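PDB 3JYZ: type IV pilin structural subunit from Pseudomonas aeruginosa, which probably assembles into type IV pili, the surface fibres used for adhesion and twitching motility. Local coordinates for residues A[7-12]-A[143-147]; A[29-33]-A[107-112]; A[39-44]-A[60-66]; A[89-95]-A[114-120]. All coordinates share one frame; numbering follows the deposited sequence.

Contact 1: residues A[7-12]-A[143-147]; sequences VRTRVS and EFAPA. With SO4 (sulfate ion), chain B.
The guanidinium of R8 takes hold of the backbone carbonyl of E143 side-on, with two nitrogens meeting one oxygen. NE lies 2.9 Å from E143 O, and NH2 of R8 lies 3.0 Å from the same atom. E143 O sits in the guanidinium plane, whereas both donors reach it from one face of its own carbonyl plane. CG of R8 is anti to the carbonyl carbon (chi1 -80°) and the chain runs extended from CG to NE, which carries the head across the 143-147 segment. The third corner, NH1 of R8, donates to O1 of a sulfate ion at 3.2 Å, and A147 N adds a weak bond to O3 of that ion, which probably comes from the crystallisation liquor.

V7 and V11 share one conformation, CG1 anti to the backbone N (chi1 175° and 174°), but meet different partners. CG1 of V7 meets CD1 of the F144 ring at 3.6 Å, an oblique approach. CG1 of V11 touches CD of P146 at 3.7 Å, the two side chains crossing at about a right angle. CG2 of V11 comes to 3.5 Å from F144 O, a carbonyl buried here with no polar partner in the model. One turn on from R8, S12 OG rests 3.6 Å from P146 CB.

R150 also binds the sulfate and A145 O. Helix 4-28 bears the 143-147 segment on one flank, while V79 of helix 76-79 packs against both V7 and V11, and Y74 of strand 70-74 donates to V11 O.

Contact 2: residues A[29-33]-A[107-112]; sequences GSAST and VAAGTR
A single hydrogen bond between the segments, from the R112 side chain to the backbone of A31, spans a junction where two helix ends meet: a Schellman motif closes helix 103-109 at G110, and S32 is the N-cap of helix 33-49. NH1 of R112 stands 3.2 Å from A31 O, with the donor 37° above the carbonyl plane and the oxygen tilted from the guanidinium plane. The chain of R112 is bent at chi2 (-34°), which folds the head back so that G110 O lies off-centre over one guanidinium face, 3.5 Å from its plane.

G110 has the positive phi (75°) of the Schellman motif, and its N donates to V107 O at 3.1 Å. On the other side, CB of S32 points away from the 107-112 segment, and its hydroxyl caps D35 N.

The side chain of V107 points at the loop, and its CG2 lies 3.5 Å from S30 O, while the hydroxyl of S30 is bonded elsewhere, to I25 O in the last turns of helix 4-28. The position of the other methyl, CG1, is doubtful.

Mostly exposed residues make up this surface contact, which joins the loop between helices 4-28 and 33-49 to the helix 103-109 end. At its rim, OG1 of T33 rests against A108, 3.6 Å from its CA and 3.7 Å from its CB.

Contact 3: residues A[39-44]-A[60-66]; sequences ATTTWN and VLMDAGN
T40, W43 and M62 form the middle of an alpha/beta layer in which helix 33-49 lies on strand 57-62. The axes of the short segments approach to 7.8 Å and run nearly antiparallel, at 160°. As in other type IV pilins, helix 33-49 follows the N-terminal helix and precedes the sheet, to which strand 57-62 belongs.

Apolar packing centres on M62, built as selenomethionine, whose SE lies 3.7 Å from W43 CB. SE also makes an oblique Met-aromatic contact, 4.8 Å from the centroid of the W43 five-membered ring. The bend at chi3 (63°) carries CE away from the ring to within 3.3 Å of T40 OG1. The methyl CG2 of T40 packs 3.4 Å from D63 O.

A direct hydrogen bond runs from W43 NE1 to V60 O, 2.8 Å. The oxygen lies near the indole plane, while the donor stands above the carbonyl plane. With CG anti to the backbone N (chi1 179°), the indole reaches that carbonyl and also meets A21 and M24 of helix 4-28.

Polar links close the other end, at the type I turn from D63 to N66: a water donates to both D63 O and T40 OG1, already bonded to L36 O.

Contact 4: residues A[89-95]-A[114-120]; sequences ILSPYIN and TIDWACT
The W117 indole carries P92 on one face: P92 CB stands 3.5 Å from the centroid of the six-membered ring, 8° off its normal, a CH-pi contact. At the ring edge lies the L90 carbonyl, L90 O being 3.4 Å from W117 CZ3. W117 also has a cation-pi partner, K22 of helix 4-28. Across the sheet, the Y93 ring has D116 O at its edge and A118 CB obliquely beside it, while its hydroxyl bonds to T133 O.

N95 and D116 meet with their amide and carboxylate planes 40° apart, and D116 OD2 comes to 3.3 Å from N95 CB. That carboxylate is already in a salt bridge with R100, and N95 OD1 bonds to G97 N.

The backbones form an antiparallel ladder in strict register, alternating hydrogen-bonded pairs such as S91 with A118 and non-hydrogen-bonded ones such as P92 with W117. S91 N to A118 O measures 2.8 Å, and its return bond, A118 N to S91 O, 2.9 Å. Near one end a water donates to I89 O and T120 OG1 and bonds S91 OG.

L90, I115 and W117 pack on helix 4-28, P92 and I94 on helix 103-109, and L90 CD2 lies 3.5 Å from C119 SG. C119 is disulfide-bonded to C149. An antiparallel sheet laid on the N-terminal helix, with a C-terminal disulfide-bounded loop, is the hallmark of the type IV pilin fold.

Overall arrangement
From the N terminus, helix 4-28 enters contact 1, where it meets 143-147 near the C terminus; the loop this closes encloses the other three contacts. Contact 2 begins just after that helix, at 29-33, and closes at 107-112. Contact 3, joining helix 33-49 to strand 57-62, is nested inside it and touches it through G29 and A39. Contact 4 opens after contact 3 has closed and pairs strands 87-95 and 114-120; it crosses contact 2, since 107-112 falls between those strands, and I94 and I115 pack against contact 2. Contacts 1 and 2 lie on opposite sides of the chain's centre, their centres 32 Å apart, while contacts 3 and 4 reach the same sheet.

Contact 1: residues A[7-12]-A[143-147]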
loop_
_atom_site.group_PDB
_atom_site.type_symbol
_atom_site.label_atom_id
_atom_site.label_comp_id
_atom_site.label_asym_id
_atom_site.label_seq_id
_atom_site.Cartn_x
_atom_site.Cartn_y
_atom_site.Cartn_z
ATOM N N VAL A 7 7.273 17.091 -5.236
ATOM C CA VAL A 7 7.011 15.724 -5.674
ATOM C C VAL A 7 6.554 14.846 -4.499
ATOM O O VAL A 7 5.558 14.124 -4.608
ATOM C CB VAL A 7 8.241 15.103 -6.361
ATOM C CG1 VAL A 7 7.988 13.647 -6.686
ATOM C CG2 VAL A 7 8.598 15.886 -7.620
ATOM N N ARG A 8 7.266 14.916 -3.376
ATOM C CA ARG A 8 6.893 14.144 -2.187
ATOM C C ARG A 8 5.503 14.467 -1.709
ATOM O O ARG A 8 4.777 13.602 -1.211
ATOM C CB ARG A 8 7.838 14.434 -1.026
ATOM C CG ARG A 8 9.124 13.690 -1.102
ATOM C CD ARG A 8 10.022 14.052 0.061
ATOM N NE ARG A 8 11.406 13.922 -0.355
ATOM C CZ ARG A 8 12.444 14.270 0.397
ATOM N NH1 ARG A 8 12.257 14.774 1.620
ATOM N NH2 ARG A 8 13.667 14.117 -0.082
ATOM N N THR A 9 5.140 15.744 -1.794
ATOM C CA THR A 9 3.852 16.181 -1.312
ATOM C C THR A 9 2.764 15.563 -2.194
ATOM O O THR A 9 1.725 15.136 -1.694
ATOM C CB THR A 9 3.778 17.720 -1.239
ATOM O OG1 THR A 9 3.899 18.120 0.134
ATOM C CG2 THR A 9 2.463 18.212 -1.785
ATOM N N ARG A 10 3.020 15.465 -3.479
ATOM C CA ARG A 10 2.071 14.824 -4.381
ATOM C C ARG A 10 2.008 13.311 -4.166
ATOM O O ARG A 10 0.931 12.719 -4.219
ATOM C CB ARG A 10 2.374 15.195 -5.836
ATOM C CG ARG A 10 2.136 16.677 -6.090
ATOM C CD ARG A 10 2.686 17.151 -7.419
ATOM N NE ARG A 10 2.555 18.600 -7.537
ATOM C CZ ARG A 10 3.009 19.314 -8.563
ATOM N NH1 ARG A 10 3.622 18.719 -9.574
ATOM N NH2 ARG A 10 2.843 20.632 -8.571
ATOM N N VAL A 11 3.156 12.694 -3.892
ATOM C CA VAL A 11 3.185 11.274 -3.543
ATOM C C VAL A 11 2.405 11.024 -2.243
ATOM O O VAL A 11 1.677 10.038 -2.127
ATOM C CB VAL A 11 4.638 10.738 -3.454
ATOM C CG1 VAL A 11 4.646 9.309 -2.940
ATOM C CG2 VAL A 11 5.313 10.813 -4.818
ATOM N N SER A 12 2.532 11.929 -1.277
ATOM C CA SER A 12 1.755 11.813 -0.038
ATOM C C SER A 12 0.246 11.802 -0.276
ATOM O O SER A 12 -0.483 11.112 0.441
ATOM C CB SER A 12 2.125 12.922 0.949
ATOM O OG SER A 12 3.380 12.649 1.544
ATOM N N GLU A 143 14.386 9.692 -2.961
ATOM C CA GLU A 143 14.393 11.131 -2.733
ATOM C C GLU A 143 13.024 11.782 -3.011
ATOM O O GLU A 143 12.795 12.932 -2.643
ATOM C CB GLU A 143 15.512 11.815 -3.531
ATOM C CG GLU A 143 15.314 11.824 -5.047
ATOM C CD GLU A 143 15.968 10.644 -5.757
ATOM O OE1 GLU A 143 16.194 9.591 -5.123
ATOM O OE2 GLU A 143 16.248 10.761 -6.973
ATOM N N PHE A 144 12.128 11.039 -3.658
ATOM C CA PHE A 144 10.804 11.542 -4.012
ATOM C C PHE A 144 9.710 10.918 -3.150
ATOM O O PHE A 144 8.519 11.157 -3.366
ATOM C CB PHE A 144 10.506 11.239 -5.483
ATOM C CG PHE A 144 11.391 11.975 -6.451
ATOM C CD1 PHE A 144 11.565 13.346 -6.351
ATOM C CD2 PHE A 144 12.017 11.295 -7.479
ATOM C CE1 PHE A 144 12.366 14.019 -7.257
ATOM C CE2 PHE A 144 12.825 11.963 -8.384
ATOM C CZ PHE A 144 12.997 13.323 -8.269
ATOM N N ALA A 145 10.115 10.100 -2.187
ATOM C CA ALA A 145 9.154 9.439 -1.308
ATOM C C ALA A 145 9.116 10.089 0.064
ATOM O O ALA A 145 10.157 10.497 0.582
ATOM C CB ALA A 145 9.514 7.975 -1.181
ATOM N N PRO A 146 7.923 10.173 0.670
ATOM C CA PRO A 146 7.860 10.684 2.041
ATOM C C PRO A 146 8.519 9.695 3.002
ATOM O O PRO A 146 8.708 8.529 2.653
ATOM C CB PRO A 146 6.359 10.795 2.309
ATOM C CG PRO A 146 5.745 9.755 1.431
ATOM C CD PRO A 146 6.610 9.707 0.182
ATOM N N ALA A 147 8.850 10.155 4.202
ATOM C CA ALA A 147 9.631 9.366 5.152
ATOM C C ALA A 147 9.167 7.919 5.396
ATOM O O ALA A 147 9.992 7.000 5.466
ATOM C CB ALA A 147 9.739 10.125 6.486
HETATM S S SO4 B . 9.938 14.032 4.698
HETATM O O1 SO4 B . 9.991 15.383 3.830
HETATM O O2 SO4 B . 9.037 14.315 5.736
HETATM O O3 SO4 B . 9.560 13.039 3.792
HETATM O O4 SO4 B . 11.297 13.906 5.197
#

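Contact 2: residues A[29-33]-A[107-112]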
loop_
_atom_site.group_PDB
_atom_site.type_symbol
_atom_site.label_atom_id
_atom_site.label_comp_id
_atom_site.label_asym_id
_atom_site.label_seq_id
_atom_site.Cartn_x
_atom_site.Cartn_y
_atom_site.Cartn_z
ATOM N N GLY A 29 -12.238 -7.117 5.564
ATOM C CA GLY A 29 -11.309 -7.962 4.840
ATOM C C GLY A 29 -10.327 -8.764 5.661
ATOM O O GLY A 29 -9.376 -9.315 5.117
ATOM N N SER A 30 -10.545 -8.851 6.969
ATOM C CA SER A 30 -9.579 -9.549 7.806
ATOM C C SER A 30 -10.085 -10.623 8.771
ATOM O O SER A 30 -9.309 -11.150 9.562
ATOM C CB SER A 30 -8.809 -8.470 8.573
ATOM O OG SER A 30 -9.696 -7.579 9.212
ATOM N N ALA A 31 -11.366 -10.965 8.694
ATOM C CA ALA A 31 -11.912 -11.990 9.588
ATOM C C ALA A 31 -11.612 -13.393 9.065
ATOM O O ALA A 31 -11.592 -14.355 9.831
ATOM C CB ALA A 31 -13.408 -11.802 9.784
ATOM N N SER A 32 -11.362 -13.495 7.763
ATOM C CA SER A 32 -11.139 -14.784 7.111
ATOM C C SER A 32 -10.571 -14.575 5.715
ATOM O O SER A 32 -10.642 -13.474 5.172
ATOM C CB SER A 32 -12.458 -15.539 6.984
ATOM O OG SER A 32 -13.296 -14.908 6.032
ATOM N N THR A 33 -10.022 -15.638 5.135
ATOM C CA THR A 33 -9.521 -15.595 3.771
ATOM C C THR A 33 -10.642 -15.236 2.805
ATOM O O THR A 33 -10.439 -14.460 1.869
ATOM C CB THR A 33 -8.888 -16.932 3.357
ATOM O OG1 THR A 33 -7.698 -17.141 4.129
ATOM C CG2 THR A 33 -8.516 -16.920 1.876
ATOM N N VAL A 107 -4.653 -14.217 8.526
ATOM C CA VAL A 107 -6.092 -14.402 8.361
ATOM C C VAL A 107 -6.422 -15.869 8.113
ATOM O O VAL A 107 -7.428 -16.369 8.615
ATOM C CB VAL A 107 -6.712 -13.504 7.265
ATOM C CG1 VAL A 107 -8.191 -13.839 7.065
ATOM C CG2 VAL A 107 -6.506 -12.030 7.576
ATOM N N ALA A 108 -5.691 -16.544 7.368
ATOM C CA ALA A 108 -5.894 -17.976 7.128
ATOM C C ALA A 108 -5.819 -18.763 8.433
ATOM O O ALA A 108 -6.554 -19.735 8.617
ATOM C CB ALA A 108 -4.877 -18.507 6.141
ATOM N N ALA A 109 -4.938 -18.336 9.331
ATOM C CA ALA A 109 -4.744 -19.018 10.609
ATOM C C ALA A 109 -5.760 -18.601 11.671
ATOM O O ALA A 109 -5.833 -19.205 12.740
ATOM C CB ALA A 109 -3.328 -18.779 11.121
ATOM N N GLY A 110 -6.527 -17.557 11.387
ATOM C CA GLY A 110 -7.470 -17.019 12.352
ATOM C C GLY A 110 -6.798 -16.225 13.459
ATOM O O GLY A 110 -7.366 -16.040 14.540
ATOM N N THR A 111 -5.590 -15.740 13.190
ATOM C CA THR A 111 -4.835 -14.997 14.192
ATOM C C THR A 111 -5.457 -13.626 14.414
ATOM O O THR A 111 -5.592 -12.844 13.476
ATOM C CB THR A 111 -3.370 -14.809 13.773
ATOM O OG1 THR A 111 -2.785 -16.083 13.496
ATOM C CG2 THR A 111 -2.583 -14.133 14.891
ATOM N N ARG A 112 -5.785 -13.315 15.645
ATOM C CA ARG A 112 -6.450 -12.087 15.926
ATOM C C ARG A 112 -5.423 -10.999 16.344
ATOM O O ARG A 112 -4.451 -11.292 16.871
ATOM C CB ARG A 112 -7.536 -12.251 17.008
ATOM C CG ARG A 112 -8.790 -13.049 16.642
ATOM C CD ARG A 112 -9.257 -12.918 15.182
ATOM N NE ARG A 112 -10.393 -13.827 14.932
ATOM C CZ ARG A 112 -10.746 -14.332 13.760
ATOM N NH1 ARG A 112 -10.129 -14.000 12.658
ATOM N NH2 ARG A 112 -11.767 -15.162 13.711
#

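Contact 3: residues A[39-44]-A[60-66]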
loop_
_atom_site.group_PDB
_atom_site.type_symbol
_atom_site.label_atom_id
_atom_site.label_comp_id
_atom_site.label_asym_id
_atom_site.label_seq_id
_atom_site.Cartn_x
_atom_site.Cartn_y
_atom_site.Cartn_z
ATOM N N ALA A 39 -13.100 -8.553 -0.128
ATOM C CA ALA A 39 -12.668 -7.166 0.013
ATOM C C ALA A 39 -11.792 -6.755 -1.173
ATOM O O ALA A 39 -11.928 -5.654 -1.701
ATOM C CB ALA A 39 -11.922 -6.979 1.331
ATOM N N THR A 40 -10.900 -7.648 -1.584
ATOM C CA THR A 40 -10.074 -7.420 -2.764
ATOM C C THR A 40 -10.945 -7.155 -3.995
ATOM O O THR A 40 -10.713 -6.204 -4.742
ATOM C CB THR A 40 -9.152 -8.625 -3.013
ATOM O OG1 THR A 40 -8.272 -8.776 -1.889
ATOM C CG2 THR A 40 -8.327 -8.448 -4.288
ATOM N N THR A 41 -11.952 -7.989 -4.205
ATOM C CA THR A 41 -12.831 -7.802 -5.349
ATOM C C THR A 41 -13.604 -6.491 -5.266
ATOM O O THR A 41 -13.694 -5.750 -6.245
ATOM C CB THR A 41 -13.804 -8.981 -5.460
ATOM O OG1 THR A 41 -13.055 -10.167 -5.738
ATOM C CG2 THR A 41 -14.808 -8.751 -6.581
ATOM N N THR A 42 -14.160 -6.203 -4.094
ATOM C CA THR A 42 -14.936 -4.988 -3.890
ATOM C C THR A 42 -14.095 -3.742 -4.136
ATOM O O THR A 42 -14.496 -2.841 -4.879
ATOM C CB THR A 42 -15.490 -4.942 -2.455
ATOM O OG1 THR A 42 -16.332 -6.082 -2.253
ATOM C CG2 THR A 42 -16.281 -3.663 -2.213
ATOM N N TRP A 43 -12.918 -3.693 -3.516
ATOM C CA TRP A 43 -12.053 -2.533 -3.676
ATOM C C TRP A 43 -11.647 -2.314 -5.136
ATOM O O TRP A 43 -11.758 -1.203 -5.672
ATOM C CB TRP A 43 -10.781 -2.643 -2.811
ATOM C CG TRP A 43 -9.917 -1.450 -3.036
ATOM C CD1 TRP A 43 -8.869 -1.341 -3.902
ATOM C CD2 TRP A 43 -10.082 -0.167 -2.434
ATOM N NE1 TRP A 43 -8.357 -0.060 -3.859
ATOM C CE2 TRP A 43 -9.089 0.678 -2.971
ATOM C CE3 TRP A 43 -10.977 0.347 -1.488
ATOM C CZ2 TRP A 43 -8.960 2.013 -2.580
ATOM C CZ3 TRP A 43 -10.850 1.673 -1.106
ATOM C CH2 TRP A 43 -9.847 2.492 -1.654
ATOM N N ASN A 44 -11.158 -3.375 -5.772
ATOM C CA ASN A 44 -10.573 -3.255 -7.107
ATOM C C ASN A 44 -11.589 -2.848 -8.168
ATOM O O ASN A 44 -11.206 -2.294 -9.193
ATOM C CB ASN A 44 -9.854 -4.547 -7.518
ATOM C CG ASN A 44 -8.540 -4.750 -6.780
ATOM O OD1 ASN A 44 -7.962 -5.844 -6.802
ATOM N ND2 ASN A 44 -8.060 -3.704 -6.139
ATOM N N VAL A 60 -4.960 2.486 -7.303
ATOM C CA VAL A 60 -4.649 1.965 -5.978
ATOM C C VAL A 60 -5.289 0.589 -5.974
ATOM O O VAL A 60 -6.506 0.472 -5.848
ATOM C CB VAL A 60 -5.291 2.833 -4.884
ATOM C CG1 VAL A 60 -4.977 2.276 -3.502
ATOM C CG2 VAL A 60 -4.817 4.290 -5.012
ATOM N N LEU A 61 -4.477 -0.449 -6.152
ATOM C CA LEU A 61 -5.029 -1.785 -6.373
ATOM C C LEU A 61 -4.536 -2.798 -5.353
ATOM O O LEU A 61 -3.348 -2.842 -5.022
ATOM C CB LEU A 61 -4.697 -2.272 -7.787
ATOM C CG LEU A 61 -5.492 -1.578 -8.897
ATOM C CD1 LEU A 61 -4.880 -1.891 -10.255
ATOM C CD2 LEU A 61 -6.969 -1.970 -8.865
HETATM N N MSE A 62 -5.454 -3.633 -4.877
HETATM C CA MSE A 62 -5.090 -4.752 -4.017
HETATM C C MSE A 62 -4.659 -5.943 -4.861
HETATM O O MSE A 62 -5.216 -6.207 -5.923
HETATM C CB MSE A 62 -6.263 -5.148 -3.131
HETATM C CG MSE A 62 -6.613 -4.084 -2.126
HETATM SE SE MSE A 62 -8.146 -4.548 -1.025
HETATM C CE MSE A 62 -7.462 -6.111 -0.118
ATOM N N ASP A 63 -3.648 -6.653 -4.385
ATOM C CA ASP A 63 -3.103 -7.784 -5.121
ATOM C C ASP A 63 -4.212 -8.735 -5.572
ATOM O O ASP A 63 -5.069 -9.112 -4.774
ATOM C CB ASP A 63 -2.107 -8.501 -4.218
ATOM C CG ASP A 63 -1.421 -9.647 -4.905
ATOM O OD1 ASP A 63 -1.993 -10.757 -4.903
ATOM O OD2 ASP A 63 -0.298 -9.447 -5.409
ATOM N N ALA A 64 -4.188 -9.132 -6.843
ATOM C CA ALA A 64 -5.263 -9.959 -7.383
ATOM C C ALA A 64 -5.275 -11.359 -6.772
ATOM O O ALA A 64 -6.284 -12.060 -6.839
ATOM C CB ALA A 64 -5.164 -10.038 -8.911
ATOM N N GLY A 65 -4.160 -11.750 -6.167
ATOM C CA GLY A 65 -4.061 -13.034 -5.492
ATOM C C GLY A 65 -4.514 -12.973 -4.045
ATOM O O GLY A 65 -4.247 -13.883 -3.261
ATOM N N ASN A 66 -5.176 -11.876 -3.685
ATOM C CA ASN A 66 -5.850 -11.768 -2.394
ATOM C C ASN A 66 -4.920 -11.711 -1.185
ATOM O O ASN A 66 -5.290 -12.144 -0.089
ATOM C CB ASN A 66 -6.887 -12.892 -2.251
ATOM C CG ASN A 66 -7.865 -12.912 -3.410
ATOM O OD1 ASN A 66 -7.897 -13.863 -4.205
ATOM N ND2 ASN A 66 -8.647 -11.851 -3.536
HETATM O O HOH W 1 -5.555 -8.402 -2.122
HETATM O O HOH W 2 -10.593 -11.434 -5.321
#

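Contact 4: residues A[89-95]-A[114-120]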
loop_
_atom_site.group_PDB
_atom_site.type_symbol
_atom_site.label_atom_id
_atom_site.label_comp_id
_atom_site.label_asym_id
_atom_site.label_seq_id
_atom_site.Cartn_x
_atom_site.Cartn_y
_atom_site.Cartn_z
ATOM N N ILE A 89 4.360 0.428 -2.546
ATOM C CA ILE A 89 3.718 -0.791 -2.082
ATOM C C ILE A 89 3.348 -0.635 -0.606
ATOM O O ILE A 89 4.176 -0.208 0.202
ATOM C CB ILE A 89 4.647 -2.007 -2.221
ATOM C CG1 ILE A 89 5.235 -2.098 -3.635
ATOM C CG2 ILE A 89 3.903 -3.286 -1.825
ATOM C CD1 ILE A 89 4.210 -2.258 -4.712
ATOM N N LEU A 90 2.107 -0.959 -0.261
ATOM C CA LEU A 90 1.664 -0.987 1.132
ATOM C C LEU A 90 1.369 -2.440 1.500
ATOM O O LEU A 90 0.476 -3.059 0.925
ATOM C CB LEU A 90 0.411 -0.131 1.343
ATOM C CG LEU A 90 0.432 1.285 0.760
ATOM C CD1 LEU A 90 -0.858 2.055 1.081
ATOM C CD2 LEU A 90 1.634 2.073 1.236
ATOM N N SER A 91 2.116 -2.972 2.464
ATOM C CA SER A 91 2.030 -4.387 2.825
ATOM C C SER A 91 1.473 -4.521 4.240
ATOM O O SER A 91 2.034 -3.956 5.181
ATOM C CB SER A 91 3.421 -5.023 2.749
ATOM O OG SER A 91 3.966 -4.922 1.438
ATOM N N PRO A 92 0.360 -5.252 4.398
ATOM C CA PRO A 92 -0.289 -5.385 5.713
ATOM C C PRO A 92 0.161 -6.600 6.532
ATOM O O PRO A 92 0.478 -7.662 5.984
ATOM C CB PRO A 92 -1.773 -5.538 5.363
ATOM C CG PRO A 92 -1.780 -6.140 3.985
ATOM C CD PRO A 92 -0.460 -5.812 3.307
ATOM N N TYR A 93 0.166 -6.424 7.854
ATOM C CA TYR A 93 0.543 -7.471 8.802
ATOM C C TYR A 93 -0.427 -7.464 9.962
ATOM O O TYR A 93 -0.970 -6.431 10.318
ATOM C CB TYR A 93 1.955 -7.219 9.344
ATOM C CG TYR A 93 2.997 -7.252 8.262
ATOM C CD1 TYR A 93 3.176 -6.164 7.411
ATOM C CD2 TYR A 93 3.781 -8.381 8.063
ATOM C CE1 TYR A 93 4.114 -6.204 6.400
ATOM C CE2 TYR A 93 4.728 -8.426 7.048
ATOM C CZ TYR A 93 4.888 -7.330 6.219
ATOM O OH TYR A 93 5.834 -7.361 5.206
ATOM N N ILE A 94 -0.656 -8.626 10.559
ATOM C CA ILE A 94 -1.391 -8.663 11.810
ATOM C C ILE A 94 -0.416 -8.772 12.964
ATOM O O ILE A 94 0.502 -9.593 12.943
ATOM C CB ILE A 94 -2.430 -9.802 11.851
ATOM C CG1 ILE A 94 -3.675 -9.376 11.074
ATOM C CG2 ILE A 94 -2.814 -10.123 13.296
ATOM C CD1 ILE A 94 -4.647 -10.475 10.802
ATOM N N ASN A 95 -0.617 -7.891 13.938
ATOM C CA ASN A 95 0.160 -7.822 15.162
ATOM C C ASN A 95 -0.659 -8.419 16.300
ATOM O O ASN A 95 -1.712 -7.887 16.655
ATOM C CB ASN A 95 0.455 -6.349 15.461
ATOM C CG ASN A 95 0.990 -6.128 16.856
ATOM O OD1 ASN A 95 1.592 -7.019 17.445
ATOM N ND2 ASN A 95 0.778 -4.928 17.389
ATOM N N THR A 114 -4.264 -6.480 15.603
ATOM C CA THR A 114 -4.464 -5.246 14.861
ATOM C C THR A 114 -3.610 -5.277 13.594
ATOM O O THR A 114 -2.672 -6.064 13.490
ATOM C CB THR A 114 -4.110 -4.030 15.715
ATOM O OG1 THR A 114 -2.877 -4.283 16.395
ATOM C CG2 THR A 114 -5.201 -3.778 16.749
ATOM N N ILE A 115 -3.953 -4.435 12.629
ATOM C CA ILE A 115 -3.272 -4.445 11.339
ATOM C C ILE A 115 -2.247 -3.317 11.229
ATOM O O ILE A 115 -2.562 -2.148 11.462
ATOM C CB ILE A 115 -4.285 -4.356 10.185
ATOM C CG1 ILE A 115 -5.317 -5.488 10.321
ATOM C CG2 ILE A 115 -3.570 -4.384 8.832
ATOM C CD1 ILE A 115 -6.376 -5.499 9.237
ATOM N N ASP A 116 -1.020 -3.691 10.881
ATOM C CA ASP A 116 0.073 -2.744 10.696
ATOM C C ASP A 116 0.426 -2.719 9.215
ATOM O O ASP A 116 0.358 -3.743 8.535
ATOM C CB ASP A 116 1.310 -3.175 11.489
ATOM C CG ASP A 116 1.076 -3.198 12.991
ATOM O OD1 ASP A 116 0.177 -2.484 13.478
ATOM O OD2 ASP A 116 1.813 -3.937 13.676
ATOM N N TRP A 117 0.799 -1.550 8.714
ATOM C CA TRP A 117 1.140 -1.400 7.313
ATOM C C TRP A 117 2.560 -0.890 7.141
ATOM O O TRP A 117 2.986 0.049 7.826
ATOM C CB TRP A 117 0.174 -0.425 6.640
ATOM C CG TRP A 117 -1.218 -0.951 6.490
ATOM C CD1 TRP A 117 -2.235 -0.866 7.402
ATOM C CD2 TRP A 117 -1.755 -1.624 5.351
ATOM N NE1 TRP A 117 -3.375 -1.457 6.896
ATOM C CE2 TRP A 117 -3.102 -1.931 5.633
ATOM C CE3 TRP A 117 -1.227 -2.007 4.112
ATOM C CZ2 TRP A 117 -3.922 -2.601 4.730
ATOM C CZ3 TRP A 117 -2.041 -2.666 3.212
ATOM C CH2 TRP A 117 -3.374 -2.957 3.526
ATOM N N ALA A 118 3.280 -1.521 6.223
ATOM C CA ALA A 118 4.606 -1.082 5.807
ATOM C C ALA A 118 4.519 -0.455 4.423
ATOM O O ALA A 118 3.891 -1.023 3.521
ATOM C CB ALA A 118 5.559 -2.271 5.781
ATOM N N CYS A 119 5.116 0.722 4.258
ATOM C CA CYS A 119 5.172 1.354 2.947
ATOM C C CYS A 119 6.577 1.252 2.393
ATOM O O CYS A 119 7.537 1.587 3.088
ATOM C CB CYS A 119 4.776 2.825 3.027
ATOM S SG CYS A 119 4.800 3.632 1.389
ATOM N N THR A 120 6.716 0.764 1.155
ATOM C CA THR A 120 7.994 0.679 0.528
ATOM C C THR A 120 8.019 1.376 -0.875
ATOM O O THR A 120 7.082 1.346 -1.586
ATOM C CB THR A 120 8.482 -0.781 0.383
ATOM O OG1 THR A 120 7.478 -1.531 -0.266
ATOM C CG2 THR A 120 8.781 -1.389 1.729
HETATM O O HOH W 3 5.430 -2.593 1.494
HETATM O O HOH W 4 -2.223 -5.859 18.554
#